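Local coordinates for protein similar to metal-dependent hydrolase (Staphylococcus aureus subsp. aureus Mu50, PDB 3ESH) that is probably a metal-dependent hydrolase of the metallo-beta-lactamase superfamily, whose members carry the metal site at one edge of a beta-sandwich, at residues G25-P30 and P216-A221; H9-G14 and S85-D90; I165-H170 and I177-S182; K34-N39 and H251-F256. All blocks are in the same frame, centred on the assembly; numbering follows the deposited sequence.

Overall arrangement
Contacts 1 and 4 are neighbours, their centres about 14 Å apart, and meet where W218 CZ3 packs on Q35 CG at 3.9 Å. Contact 4 continues into contact 2, about 19 Å between centres, through Y10 CD2 and F256 CG at 3.5 Å. Contact 3 stands apart: its centre is about 25 Å from that of contact 2 and about 28 Å from that of contact 4, across the chain's centre from the latter. Along the sequence it is nested inside the loops closed by contacts 1 and 4. H110, H185 and D206 are consistent with a vacant metal site; T220 of contact 1 and H251 of contact 4 both reach this group.

Contact 1: G25-P30 and P216-A221; sequences GVVPKP and PLWVTA
Apolar packing of V27 on the indole of W218 joins two loops at the boundary with the second subunit, one running from helix 20-24 to helix 29-32, the other preceding helix 226-242. The two side chains cross at about a right angle, and both methyls of V27 lie over the same face of the indole. CG2 sits over the five-membered ring, a CH-pi contact. With CG1 anti to the backbone N (chi1 179°), the second methyl spreads over the outer end of the benzo ring, where V27 CG1 is 3.6 Å from W218 CZ2. W32 of helix 29-32 touches both partners.

G25, the first residue past helix 20-24, has a positive phi (47°), and there the chain leaves the helical path and enters the loop. Without a side chain it comes close to the other backbone: G25 N is 3.6 Å from V219 O, and A221 CB packs at 4.1 Å on G25 CA. A water bridges the two loops, accepting from V26 N at 3.2 Å and donating to V219 O at 2.9 Å. Behind the second loop, V219 packs on S229, I230 and K233 of helix 226-242. The second subunit reaches the same region, where its Y222 packs on V26 and its R147 on L217.

Contact 2: H9-G14 and S85-D90; sequences HYLNGG and SHIIAD
N12 meets the start of helix 87-92 with both polar atoms of its backbone. Its carbonyl takes the amide of H86, the N-cap residue: H86 N to N12 O is 2.7 Å, and the donor lies almost on the extended C=O line at 166°. At its other polar backbone atom, N12 N gives a weak but straight bond to D90 OD2, 3.3 Å long and 167° at the hydrogen. D90 OD1 lies 3.6 Å from N12 CB, so the carboxylate is set against both the main chain and the side chain of N12. L11 adds the apolar part by splitting its branches, with L11 CD1 on I87 CG1 at 4.1 Å and CD2 against the CB of D90.

Short turns position these groups. N12 OD1 accepts from G14 N in an Asx turn, while N12 is itself the centre of an inverse gamma turn. S85 carries its hydroxyl anti to the backbone N (chi1 -178°), from where S85 OG accepts from I87 N at 3.1 Å in an ST turn. The first helical turn closes with D90 N to H86 O at 2.9 Å.

Further out, backbone bonds tie H9 to L52 of strand 51-54, G13 to I66 and S85 to G67, while I87 packs on F126; the N12 bonds set the start of helix 87-92 beside the end of strand 6-10, next to strand 51-54.

Contact 3: I165-H170 and I177-S182; sequences ILFEKH and IKMQHS
This is the passage of the chain from one sheet of the metallo-beta-lactamase sandwich to the other: H170 pairs with Q180 in the second sheet, while F167 ends a strand of the first. The short axes of strands 165-167 and 177-181 diverge by 59°. H170 and Q180 form an antiparallel non-hydrogen-bonded pair, and the bond beside it runs from H181 N to K169 O, 2.7 Å long and 171° at the hydrogen. K169 O also receives a CA-H...O contact from Q180 CA at 3.4 Å; H170 CA makes a similar one to M179 O at 3.2 Å.

Inside the bend lies the ring of F167. H181 N approaches its edge near the ring plane, 3.9 Å from F167 CE1. Selenomethionine M179 comes over one face with its CB, and the bend at the end of its chain (chi3 87°) carries M179 CE to 4.0 Å from F167 CE2. Its selenium stands obliquely, 5.0 Å from the centroid of the F167 ring, in a Met-aromatic contact. H181 CB packs on E168 O at 3.3 Å, while the carboxylate of E168 forms a salt bridge with R231 of the third subunit.

F167 and M179 both pack on T190 of strand 190-196. M179 reaches on to V132 and L105, and F167 and H181 to Q134, joining the crossing to strands 103-105 and 130-134 of the first sheet.

Contact 4: K34-N39 and H251-F256; sequences KQYNAN and HDENYF
E253 turns its CG between its own backbone N and carbonyl carbon (chi1 64°) and then runs extended, which lays its side chain alongside the phenol of Y36, arriving from the opposite direction. Ring and carboxylate planes are only 19° apart, yet the approach is oblique, with E253 OE1 3.4 Å from Y36 CE2. The same fold of the side chain brings its CG close to the hydroxyl, whose main contact across the loops is with the backbone: E253 N donates to Y36 OH at 3.0 Å, with 162° at the hydrogen. Y36 OH is also hydrogen-bonded to the carbonyl O of N45, so two bonds grip the buried phenol and fix where its tip lies. Beside the ring, a water donates to E253 OE1 at 2.7 Å and to N37 O at 2.6 Å, linking the outer end of the glutamate to the 34-39 loop.

D252 shapes the receiving loop. Its OD2 accepts from N254 N at 3.1 Å, on the anti side and somewhat out of the carboxylate plane, closing an Asx turn, and takes a weak second bond from Y255 N. OD2 thus holds the turn, while OD1, accepting from T211 N, ties it to the loop that carries T211.

Just before this turn stands H251, with ND1 bonded to P47 O and its ring touching D206 and meeting that of H113. Such a position is consistent with the last histidine of the metal site in the metallo-beta-lactamase fold, carried on a loop between strands of the second sheet.

Contact 1: G25-P30 and P216-A221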
# COMPACT_ATOMS: atom_id res chain seq x y z
N GLY A 25 -2.86 -11.51 -25.63
CA GLY A 25 -2.14 -12.10 -24.53
C GLY A 25 -2.15 -13.62 -24.44
O GLY A 25 -1.62 -14.31 -25.30
N VAL A 26 -2.76 -14.13 -23.38
CA VAL A 26 -2.81 -15.56 -23.12
C VAL A 26 -3.69 -16.39 -24.05
O VAL A 26 -3.54 -17.60 -24.12
CB VAL A 26 -3.24 -15.85 -21.68
CG1 VAL A 26 -2.34 -15.08 -20.72
CG2 VAL A 26 -4.72 -15.48 -21.48
N VAL A 27 -4.61 -15.75 -24.76
CA VAL A 27 -5.49 -16.47 -25.66
C VAL A 27 -4.71 -17.06 -26.84
O VAL A 27 -4.10 -16.32 -27.62
CB VAL A 27 -6.61 -15.55 -26.21
CG1 VAL A 27 -7.50 -16.32 -27.17
CG2 VAL A 27 -7.44 -15.01 -25.07
N PRO A 28 -4.71 -18.39 -26.98
CA PRO A 28 -3.99 -19.06 -28.07
C PRO A 28 -4.50 -18.52 -29.40
O PRO A 28 -5.67 -18.17 -29.53
CB PRO A 28 -4.36 -20.53 -27.88
CG PRO A 28 -4.73 -20.62 -26.41
CD PRO A 28 -5.49 -19.36 -26.20
N LYS A 29 -3.62 -18.46 -30.41
CA LYS A 29 -4.02 -17.95 -31.73
C LYS A 29 -5.21 -18.67 -32.37
O LYS A 29 -6.09 -18.02 -32.95
CB LYS A 29 -2.84 -17.99 -32.70
CG LYS A 29 -3.14 -17.27 -34.01
CD LYS A 29 -1.94 -17.21 -34.91
CE LYS A 29 -2.29 -16.60 -36.25
NZ LYS A 29 -1.10 -16.59 -37.14
N PRO A 30 -5.24 -20.02 -32.30
CA PRO A 30 -6.34 -20.80 -32.87
C PRO A 30 -7.70 -20.25 -32.44
O PRO A 30 -8.64 -20.24 -33.22
CB PRO A 30 -6.09 -22.20 -32.33
CG PRO A 30 -4.60 -22.26 -32.33
CD PRO A 30 -4.19 -20.91 -31.77
N PRO A 216 -13.76 -11.21 -20.10
CA PRO A 216 -12.85 -10.50 -19.20
C PRO A 216 -11.43 -11.05 -19.16
O PRO A 216 -10.47 -10.30 -18.94
CB PRO A 216 -13.57 -10.57 -17.85
CG PRO A 216 -14.34 -11.83 -17.95
CD PRO A 216 -14.89 -11.79 -19.36
N LEU A 217 -11.29 -12.36 -19.40
CA LEU A 217 -9.97 -12.99 -19.39
C LEU A 217 -9.14 -12.68 -20.64
O LEU A 217 -7.93 -12.93 -20.67
CB LEU A 217 -10.11 -14.50 -19.23
CG LEU A 217 -10.72 -14.98 -17.92
CD1 LEU A 217 -10.79 -16.50 -17.91
CD2 LEU A 217 -9.90 -14.48 -16.74
N TRP A 218 -9.78 -12.15 -21.67
CA TRP A 218 -9.09 -11.84 -22.91
C TRP A 218 -8.56 -10.40 -22.91
O TRP A 218 -9.16 -9.52 -23.52
CB TRP A 218 -10.04 -12.05 -24.10
CG TRP A 218 -10.32 -13.50 -24.44
CD1 TRP A 218 -10.50 -14.53 -23.55
CD2 TRP A 218 -10.52 -14.06 -25.74
NE1 TRP A 218 -10.80 -15.69 -24.22
CE2 TRP A 218 -10.82 -15.44 -25.57
CE3 TRP A 218 -10.49 -13.54 -27.04
CZ2 TRP A 218 -11.08 -16.29 -26.64
CZ3 TRP A 218 -10.74 -14.39 -28.11
CH2 TRP A 218 -11.04 -15.75 -27.90
N VAL A 219 -7.44 -10.17 -22.23
CA VAL A 219 -6.84 -8.84 -22.17
C VAL A 219 -5.54 -8.82 -22.98
O VAL A 219 -4.87 -9.85 -23.12
CB VAL A 219 -6.55 -8.41 -20.72
CG1 VAL A 219 -7.83 -8.38 -19.93
CG2 VAL A 219 -5.54 -9.35 -20.06
N THR A 220 -5.18 -7.66 -23.50
CA THR A 220 -3.95 -7.55 -24.29
C THR A 220 -2.72 -7.73 -23.41
O THR A 220 -2.78 -7.54 -22.18
CB THR A 220 -3.83 -6.18 -24.99
OG1 THR A 220 -3.28 -5.23 -24.07
CG2 THR A 220 -5.18 -5.69 -25.47
N ALA A 221 -1.60 -8.10 -24.03
CA ALA A 221 -0.35 -8.27 -23.30
C ALA A 221 0.23 -6.88 -22.98
O ALA A 221 1.15 -6.75 -22.17
CB ALA A 221 0.62 -9.07 -24.11
O HOH W 1 -4.18 -12.12 -21.37

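Contact 2: H9-G14 and S85-D90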
# COMPACT_ATOMS: atom_id res chain seq x y z
N HIS A 9 -20.50 10.15 -33.14
CA HIS A 9 -19.95 9.70 -34.41
C HIS A 9 -18.48 9.35 -34.28
O HIS A 9 -17.85 9.65 -33.28
CB HIS A 9 -20.07 10.78 -35.49
CG HIS A 9 -21.48 11.20 -35.77
ND1 HIS A 9 -22.05 12.32 -35.20
CD2 HIS A 9 -22.44 10.63 -36.52
CE1 HIS A 9 -23.31 12.42 -35.59
NE2 HIS A 9 -23.57 11.40 -36.40
N TYR A 10 -17.93 8.71 -35.31
CA TYR A 10 -16.52 8.36 -35.30
C TYR A 10 -15.77 9.14 -36.38
O TYR A 10 -16.37 9.56 -37.38
CB TYR A 10 -16.35 6.84 -35.47
CG TYR A 10 -16.88 6.25 -36.76
CD1 TYR A 10 -16.23 6.49 -37.97
CD2 TYR A 10 -18.01 5.44 -36.76
CE1 TYR A 10 -16.71 5.92 -39.16
CE2 TYR A 10 -18.49 4.88 -37.94
CZ TYR A 10 -17.84 5.12 -39.14
OH TYR A 10 -18.32 4.55 -40.30
N LEU A 11 -14.47 9.34 -36.17
CA LEU A 11 -13.64 10.07 -37.11
C LEU A 11 -12.42 9.23 -37.50
O LEU A 11 -11.77 8.63 -36.64
CB LEU A 11 -13.17 11.38 -36.48
CG LEU A 11 -14.20 12.22 -35.74
CD1 LEU A 11 -13.49 13.26 -34.88
CD2 LEU A 11 -15.15 12.88 -36.74
N ASN A 12 -12.11 9.21 -38.79
CA ASN A 12 -11.00 8.45 -39.31
C ASN A 12 -9.66 9.10 -38.95
O ASN A 12 -9.14 9.94 -39.70
CB ASN A 12 -11.12 8.35 -40.83
CG ASN A 12 -10.29 7.25 -41.41
OD1 ASN A 12 -9.11 7.11 -41.10
ND2 ASN A 12 -10.89 6.44 -42.28
N GLY A 13 -9.10 8.71 -37.81
CA GLY A 13 -7.83 9.26 -37.38
C GLY A 13 -6.66 8.39 -37.80
O GLY A 13 -5.55 8.54 -37.30
N GLY A 14 -6.93 7.48 -38.73
CA GLY A 14 -5.89 6.59 -39.22
C GLY A 14 -6.06 5.16 -38.74
O GLY A 14 -7.14 4.76 -38.31
N SER A 85 -4.16 10.10 -40.49
CA SER A 85 -5.40 10.73 -40.09
C SER A 85 -6.10 11.59 -41.14
O SER A 85 -5.46 12.25 -41.96
CB SER A 85 -5.15 11.56 -38.82
OG SER A 85 -6.32 12.18 -38.35
N HIS A 86 -7.44 11.56 -41.11
CA HIS A 86 -8.31 12.33 -42.00
C HIS A 86 -9.26 13.05 -41.07
O HIS A 86 -10.41 13.32 -41.44
CB HIS A 86 -9.16 11.43 -42.90
CG HIS A 86 -8.46 10.96 -44.13
ND1 HIS A 86 -7.63 9.86 -44.13
CD2 HIS A 86 -8.44 11.46 -45.39
CE1 HIS A 86 -7.13 9.70 -45.35
NE2 HIS A 86 -7.60 10.66 -46.12
N ILE A 87 -8.78 13.36 -39.88
CA ILE A 87 -9.62 14.00 -38.88
C ILE A 87 -10.17 15.38 -39.29
O ILE A 87 -11.27 15.75 -38.88
CB ILE A 87 -8.87 14.10 -37.53
CG1 ILE A 87 -9.86 14.37 -36.40
CG2 ILE A 87 -7.80 15.17 -37.59
CD1 ILE A 87 -9.24 14.33 -35.04
N ILE A 88 -9.43 16.13 -40.10
CA ILE A 88 -9.92 17.44 -40.53
C ILE A 88 -11.09 17.28 -41.50
O ILE A 88 -12.18 17.82 -41.26
CB ILE A 88 -8.81 18.30 -41.21
CG1 ILE A 88 -7.72 18.66 -40.20
CG2 ILE A 88 -9.41 19.57 -41.77
CD1 ILE A 88 -6.83 17.51 -39.82
N ALA A 89 -10.88 16.54 -42.58
CA ALA A 89 -11.92 16.31 -43.56
C ALA A 89 -13.14 15.62 -42.95
O ALA A 89 -14.28 15.96 -43.28
CB ALA A 89 -11.38 15.48 -44.72
N ASP A 90 -12.92 14.65 -42.06
CA ASP A 90 -14.03 13.95 -41.43
C ASP A 90 -14.86 14.92 -40.61
O ASP A 90 -16.08 14.88 -40.62
CB ASP A 90 -13.53 12.83 -40.52
CG ASP A 90 -13.53 11.47 -41.21
OD1 ASP A 90 -12.76 11.30 -42.17
OD2 ASP A 90 -14.30 10.58 -40.78

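Contact 3: I165-H170 and I177-S182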
# COMPACT_ATOMS: atom_id res chain seq x y z
N ILE A 165 -6.33 19.87 -18.06
CA ILE A 165 -7.02 19.72 -16.78
C ILE A 165 -6.80 18.25 -16.36
O ILE A 165 -6.97 17.34 -17.18
CB ILE A 165 -8.54 20.00 -16.90
CG1 ILE A 165 -8.78 21.48 -17.18
CG2 ILE A 165 -9.26 19.59 -15.62
CD1 ILE A 165 -8.32 22.42 -16.06
N LEU A 166 -6.42 18.04 -15.11
CA LEU A 166 -6.17 16.70 -14.60
C LEU A 166 -7.21 16.27 -13.59
O LEU A 166 -7.73 17.10 -12.84
CB LEU A 166 -4.80 16.63 -13.94
CG LEU A 166 -3.63 16.95 -14.86
CD1 LEU A 166 -2.39 17.20 -14.06
CD2 LEU A 166 -3.45 15.84 -15.85
N PHE A 167 -7.50 14.98 -13.58
CA PHE A 167 -8.45 14.41 -12.63
C PHE A 167 -7.86 13.11 -12.05
O PHE A 167 -7.01 12.45 -12.68
CB PHE A 167 -9.80 14.15 -13.33
CG PHE A 167 -9.86 12.87 -14.11
CD1 PHE A 167 -10.42 11.73 -13.55
CD2 PHE A 167 -9.33 12.79 -15.39
CE1 PHE A 167 -10.46 10.53 -14.26
CE2 PHE A 167 -9.36 11.61 -16.11
CZ PHE A 167 -9.93 10.47 -15.54
N GLU A 168 -8.29 12.76 -10.84
CA GLU A 168 -7.79 11.56 -10.19
C GLU A 168 -8.66 10.32 -10.40
O GLU A 168 -8.24 9.40 -11.10
CB GLU A 168 -7.58 11.82 -8.69
CG GLU A 168 -6.43 12.79 -8.44
CD GLU A 168 -6.14 13.04 -6.96
OE1 GLU A 168 -5.18 13.79 -6.67
OE2 GLU A 168 -6.87 12.50 -6.10
N LYS A 169 -9.86 10.30 -9.83
CA LYS A 169 -10.73 9.14 -9.97
C LYS A 169 -11.88 9.32 -10.97
O LYS A 169 -12.09 8.48 -11.85
CB LYS A 169 -11.29 8.74 -8.59
CG LYS A 169 -12.06 7.43 -8.60
CD LYS A 169 -12.75 7.17 -7.27
CE LYS A 169 -13.85 6.12 -7.41
NZ LYS A 169 -14.68 6.01 -6.18
N HIS A 170 -12.63 10.41 -10.84
CA HIS A 170 -13.73 10.68 -11.76
C HIS A 170 -13.81 12.16 -12.09
O HIS A 170 -13.27 12.99 -11.37
CB HIS A 170 -15.07 10.19 -11.19
CG HIS A 170 -15.28 10.53 -9.75
ND1 HIS A 170 -15.41 11.83 -9.30
CD2 HIS A 170 -15.35 9.74 -8.65
CE1 HIS A 170 -15.56 11.82 -7.98
NE2 HIS A 170 -15.52 10.57 -7.56
N ILE A 177 -21.44 13.45 -19.56
CA ILE A 177 -20.18 12.82 -19.92
C ILE A 177 -19.37 12.59 -18.65
O ILE A 177 -18.95 13.54 -18.01
CB ILE A 177 -19.36 13.70 -20.87
CG1 ILE A 177 -20.27 14.32 -21.95
CG2 ILE A 177 -18.27 12.87 -21.52
CD1 ILE A 177 -20.83 13.36 -22.94
N LYS A 178 -19.15 11.32 -18.29
CA LYS A 178 -18.40 11.01 -17.07
C LYS A 178 -17.14 10.16 -17.29
O LYS A 178 -17.21 9.04 -17.78
CB LYS A 178 -19.32 10.30 -16.06
CG LYS A 178 -20.61 11.08 -15.75
CD LYS A 178 -21.38 10.48 -14.59
CE LYS A 178 -22.69 11.24 -14.33
NZ LYS A 178 -23.46 10.77 -13.14
N MSE A 179 -15.99 10.72 -16.92
CA MSE A 179 -14.72 10.02 -17.06
C MSE A 179 -14.44 9.26 -15.77
O MSE A 179 -14.77 9.75 -14.69
CB MSE A 179 -13.60 11.01 -17.32
CG MSE A 179 -13.85 11.77 -18.57
SE MSE A 179 -12.51 13.11 -18.77
CE MSE A 179 -11.22 12.09 -19.67
N GLN A 180 -13.82 8.10 -15.87
CA GLN A 180 -13.55 7.30 -14.67
C GLN A 180 -12.27 6.45 -14.73
O GLN A 180 -12.11 5.58 -15.59
CB GLN A 180 -14.76 6.41 -14.39
CG GLN A 180 -14.64 5.56 -13.17
CD GLN A 180 -15.88 4.72 -12.95
OE1 GLN A 180 -15.83 3.68 -12.27
NE2 GLN A 180 -17.01 5.16 -13.51
N HIS A 181 -11.37 6.72 -13.80
CA HIS A 181 -10.09 6.02 -13.70
C HIS A 181 -10.29 4.51 -13.56
O HIS A 181 -10.86 4.05 -12.58
CB HIS A 181 -9.32 6.55 -12.48
CG HIS A 181 -7.95 5.97 -12.32
ND1 HIS A 181 -7.11 5.71 -13.38
CD2 HIS A 181 -7.24 5.68 -11.20
CE1 HIS A 181 -5.94 5.28 -12.93
NE2 HIS A 181 -5.99 5.26 -11.61
N SER A 182 -9.81 3.74 -14.53
CA SER A 182 -9.97 2.29 -14.48
C SER A 182 -8.66 1.57 -14.21
O SER A 182 -8.63 0.59 -13.48
CB SER A 182 -10.56 1.74 -15.78
OG SER A 182 -9.58 1.60 -16.78

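Contact 4: K34-N39 and H251-F256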
# COMPACT_ATOMS: atom_id res chain seq x y z
N LYS A 34 -10.00 -16.79 -34.90
CA LYS A 34 -11.37 -17.03 -35.34
C LYS A 34 -12.29 -15.88 -34.93
O LYS A 34 -13.40 -15.77 -35.42
CB LYS A 34 -11.88 -18.34 -34.77
CG LYS A 34 -11.20 -19.57 -35.35
CD LYS A 34 -11.66 -20.88 -34.72
CE LYS A 34 -10.85 -22.04 -35.29
NZ LYS A 34 -11.04 -23.30 -34.52
N GLN A 35 -11.82 -15.03 -34.01
CA GLN A 35 -12.63 -13.89 -33.54
C GLN A 35 -12.18 -12.56 -34.18
O GLN A 35 -12.96 -11.61 -34.24
CB GLN A 35 -12.54 -13.77 -32.03
CG GLN A 35 -12.95 -15.01 -31.25
CD GLN A 35 -14.34 -15.51 -31.61
OE1 GLN A 35 -15.31 -14.73 -31.70
NE2 GLN A 35 -14.46 -16.83 -31.81
N TYR A 36 -10.94 -12.51 -34.66
CA TYR A 36 -10.41 -11.30 -35.28
C TYR A 36 -9.42 -11.76 -36.34
O TYR A 36 -8.67 -12.70 -36.11
CB TYR A 36 -9.70 -10.44 -34.23
CG TYR A 36 -9.76 -8.95 -34.51
CD1 TYR A 36 -10.81 -8.19 -34.04
CD2 TYR A 36 -8.80 -8.32 -35.32
CE1 TYR A 36 -10.92 -6.83 -34.34
CE2 TYR A 36 -8.91 -6.98 -35.63
CZ TYR A 36 -9.97 -6.24 -35.14
OH TYR A 36 -10.08 -4.90 -35.45
N ASN A 37 -9.39 -11.09 -37.48
CA ASN A 37 -8.50 -11.50 -38.56
C ASN A 37 -7.07 -11.00 -38.46
O ASN A 37 -6.83 -9.85 -38.07
CB ASN A 37 -9.07 -11.06 -39.92
CG ASN A 37 -10.44 -11.66 -40.20
OD1 ASN A 37 -11.45 -11.27 -39.59
ND2 ASN A 37 -10.48 -12.63 -41.11
N ALA A 38 -6.12 -11.86 -38.82
CA ALA A 38 -4.70 -11.52 -38.80
C ALA A 38 -4.12 -11.79 -40.19
O ALA A 38 -4.70 -12.55 -40.96
CB ALA A 38 -3.97 -12.35 -37.78
N ASN A 39 -2.99 -11.16 -40.51
CA ASN A 39 -2.36 -11.37 -41.81
C ASN A 39 -1.18 -12.33 -41.72
O ASN A 39 -0.96 -12.97 -40.68
CB ASN A 39 -1.91 -10.05 -42.43
CG ASN A 39 -0.83 -9.35 -41.63
OD1 ASN A 39 -0.20 -9.95 -40.76
ND2 ASN A 39 -0.60 -8.08 -41.93
N HIS A 251 -10.90 1.01 -31.65
CA HIS A 251 -10.04 0.09 -32.39
C HIS A 251 -10.70 -1.01 -33.21
O HIS A 251 -10.01 -1.67 -34.00
CB HIS A 251 -9.07 -0.63 -31.44
CG HIS A 251 -7.93 0.21 -30.95
ND1 HIS A 251 -7.19 1.01 -31.79
CD2 HIS A 251 -7.38 0.33 -29.73
CE1 HIS A 251 -6.22 1.58 -31.10
NE2 HIS A 251 -6.32 1.19 -29.84
N ASP A 252 -11.99 -1.26 -33.03
CA ASP A 252 -12.61 -2.35 -33.78
C ASP A 252 -12.79 -2.02 -35.27
O ASP A 252 -13.47 -1.06 -35.62
CB ASP A 252 -13.95 -2.73 -33.12
CG ASP A 252 -14.38 -4.15 -33.47
OD1 ASP A 252 -14.87 -4.87 -32.57
OD2 ASP A 252 -14.24 -4.53 -34.65
N GLU A 253 -12.18 -2.81 -36.13
CA GLU A 253 -12.27 -2.57 -37.57
C GLU A 253 -13.65 -2.78 -38.18
O GLU A 253 -14.01 -2.09 -39.13
CB GLU A 253 -11.28 -3.45 -38.34
CG GLU A 253 -11.53 -4.95 -38.23
CD GLU A 253 -10.54 -5.79 -39.06
OE1 GLU A 253 -10.33 -6.98 -38.70
OE2 GLU A 253 -10.00 -5.27 -40.06
N ASN A 254 -14.42 -3.71 -37.63
CA ASN A 254 -15.74 -4.00 -38.17
C ASN A 254 -16.84 -3.12 -37.62
O ASN A 254 -17.62 -2.54 -38.37
CB ASN A 254 -16.12 -5.46 -37.87
CG ASN A 254 -14.96 -6.41 -38.04
OD1 ASN A 254 -14.49 -7.01 -37.07
ND2 ASN A 254 -14.48 -6.53 -39.27
N TYR A 255 -16.87 -3.03 -36.29
CA TYR A 255 -17.91 -2.28 -35.60
C TYR A 255 -17.46 -1.03 -34.87
O TYR A 255 -16.34 -0.94 -34.39
CB TYR A 255 -18.58 -3.22 -34.61
CG TYR A 255 -18.81 -4.59 -35.16
CD1 TYR A 255 -19.76 -4.80 -36.16
CD2 TYR A 255 -18.06 -5.68 -34.73
CE1 TYR A 255 -19.94 -6.06 -36.73
CE2 TYR A 255 -18.23 -6.94 -35.28
CZ TYR A 255 -19.18 -7.12 -36.29
OH TYR A 255 -19.35 -8.36 -36.86
N PHE A 256 -18.38 -0.09 -34.79
CA PHE A 256 -18.16 1.17 -34.10
C PHE A 256 -18.88 1.07 -32.76
O PHE A 256 -18.44 1.63 -31.77
CB PHE A 256 -18.75 2.31 -34.91
CG PHE A 256 -19.12 3.51 -34.09
CD1 PHE A 256 -18.15 4.23 -33.40
CD2 PHE A 256 -20.45 3.92 -34.00
CE1 PHE A 256 -18.50 5.35 -32.65
CE2 PHE A 256 -20.80 5.04 -33.25
CZ PHE A 256 -19.82 5.76 -32.57
O HOH W 2 -7.67 -7.60 -38.94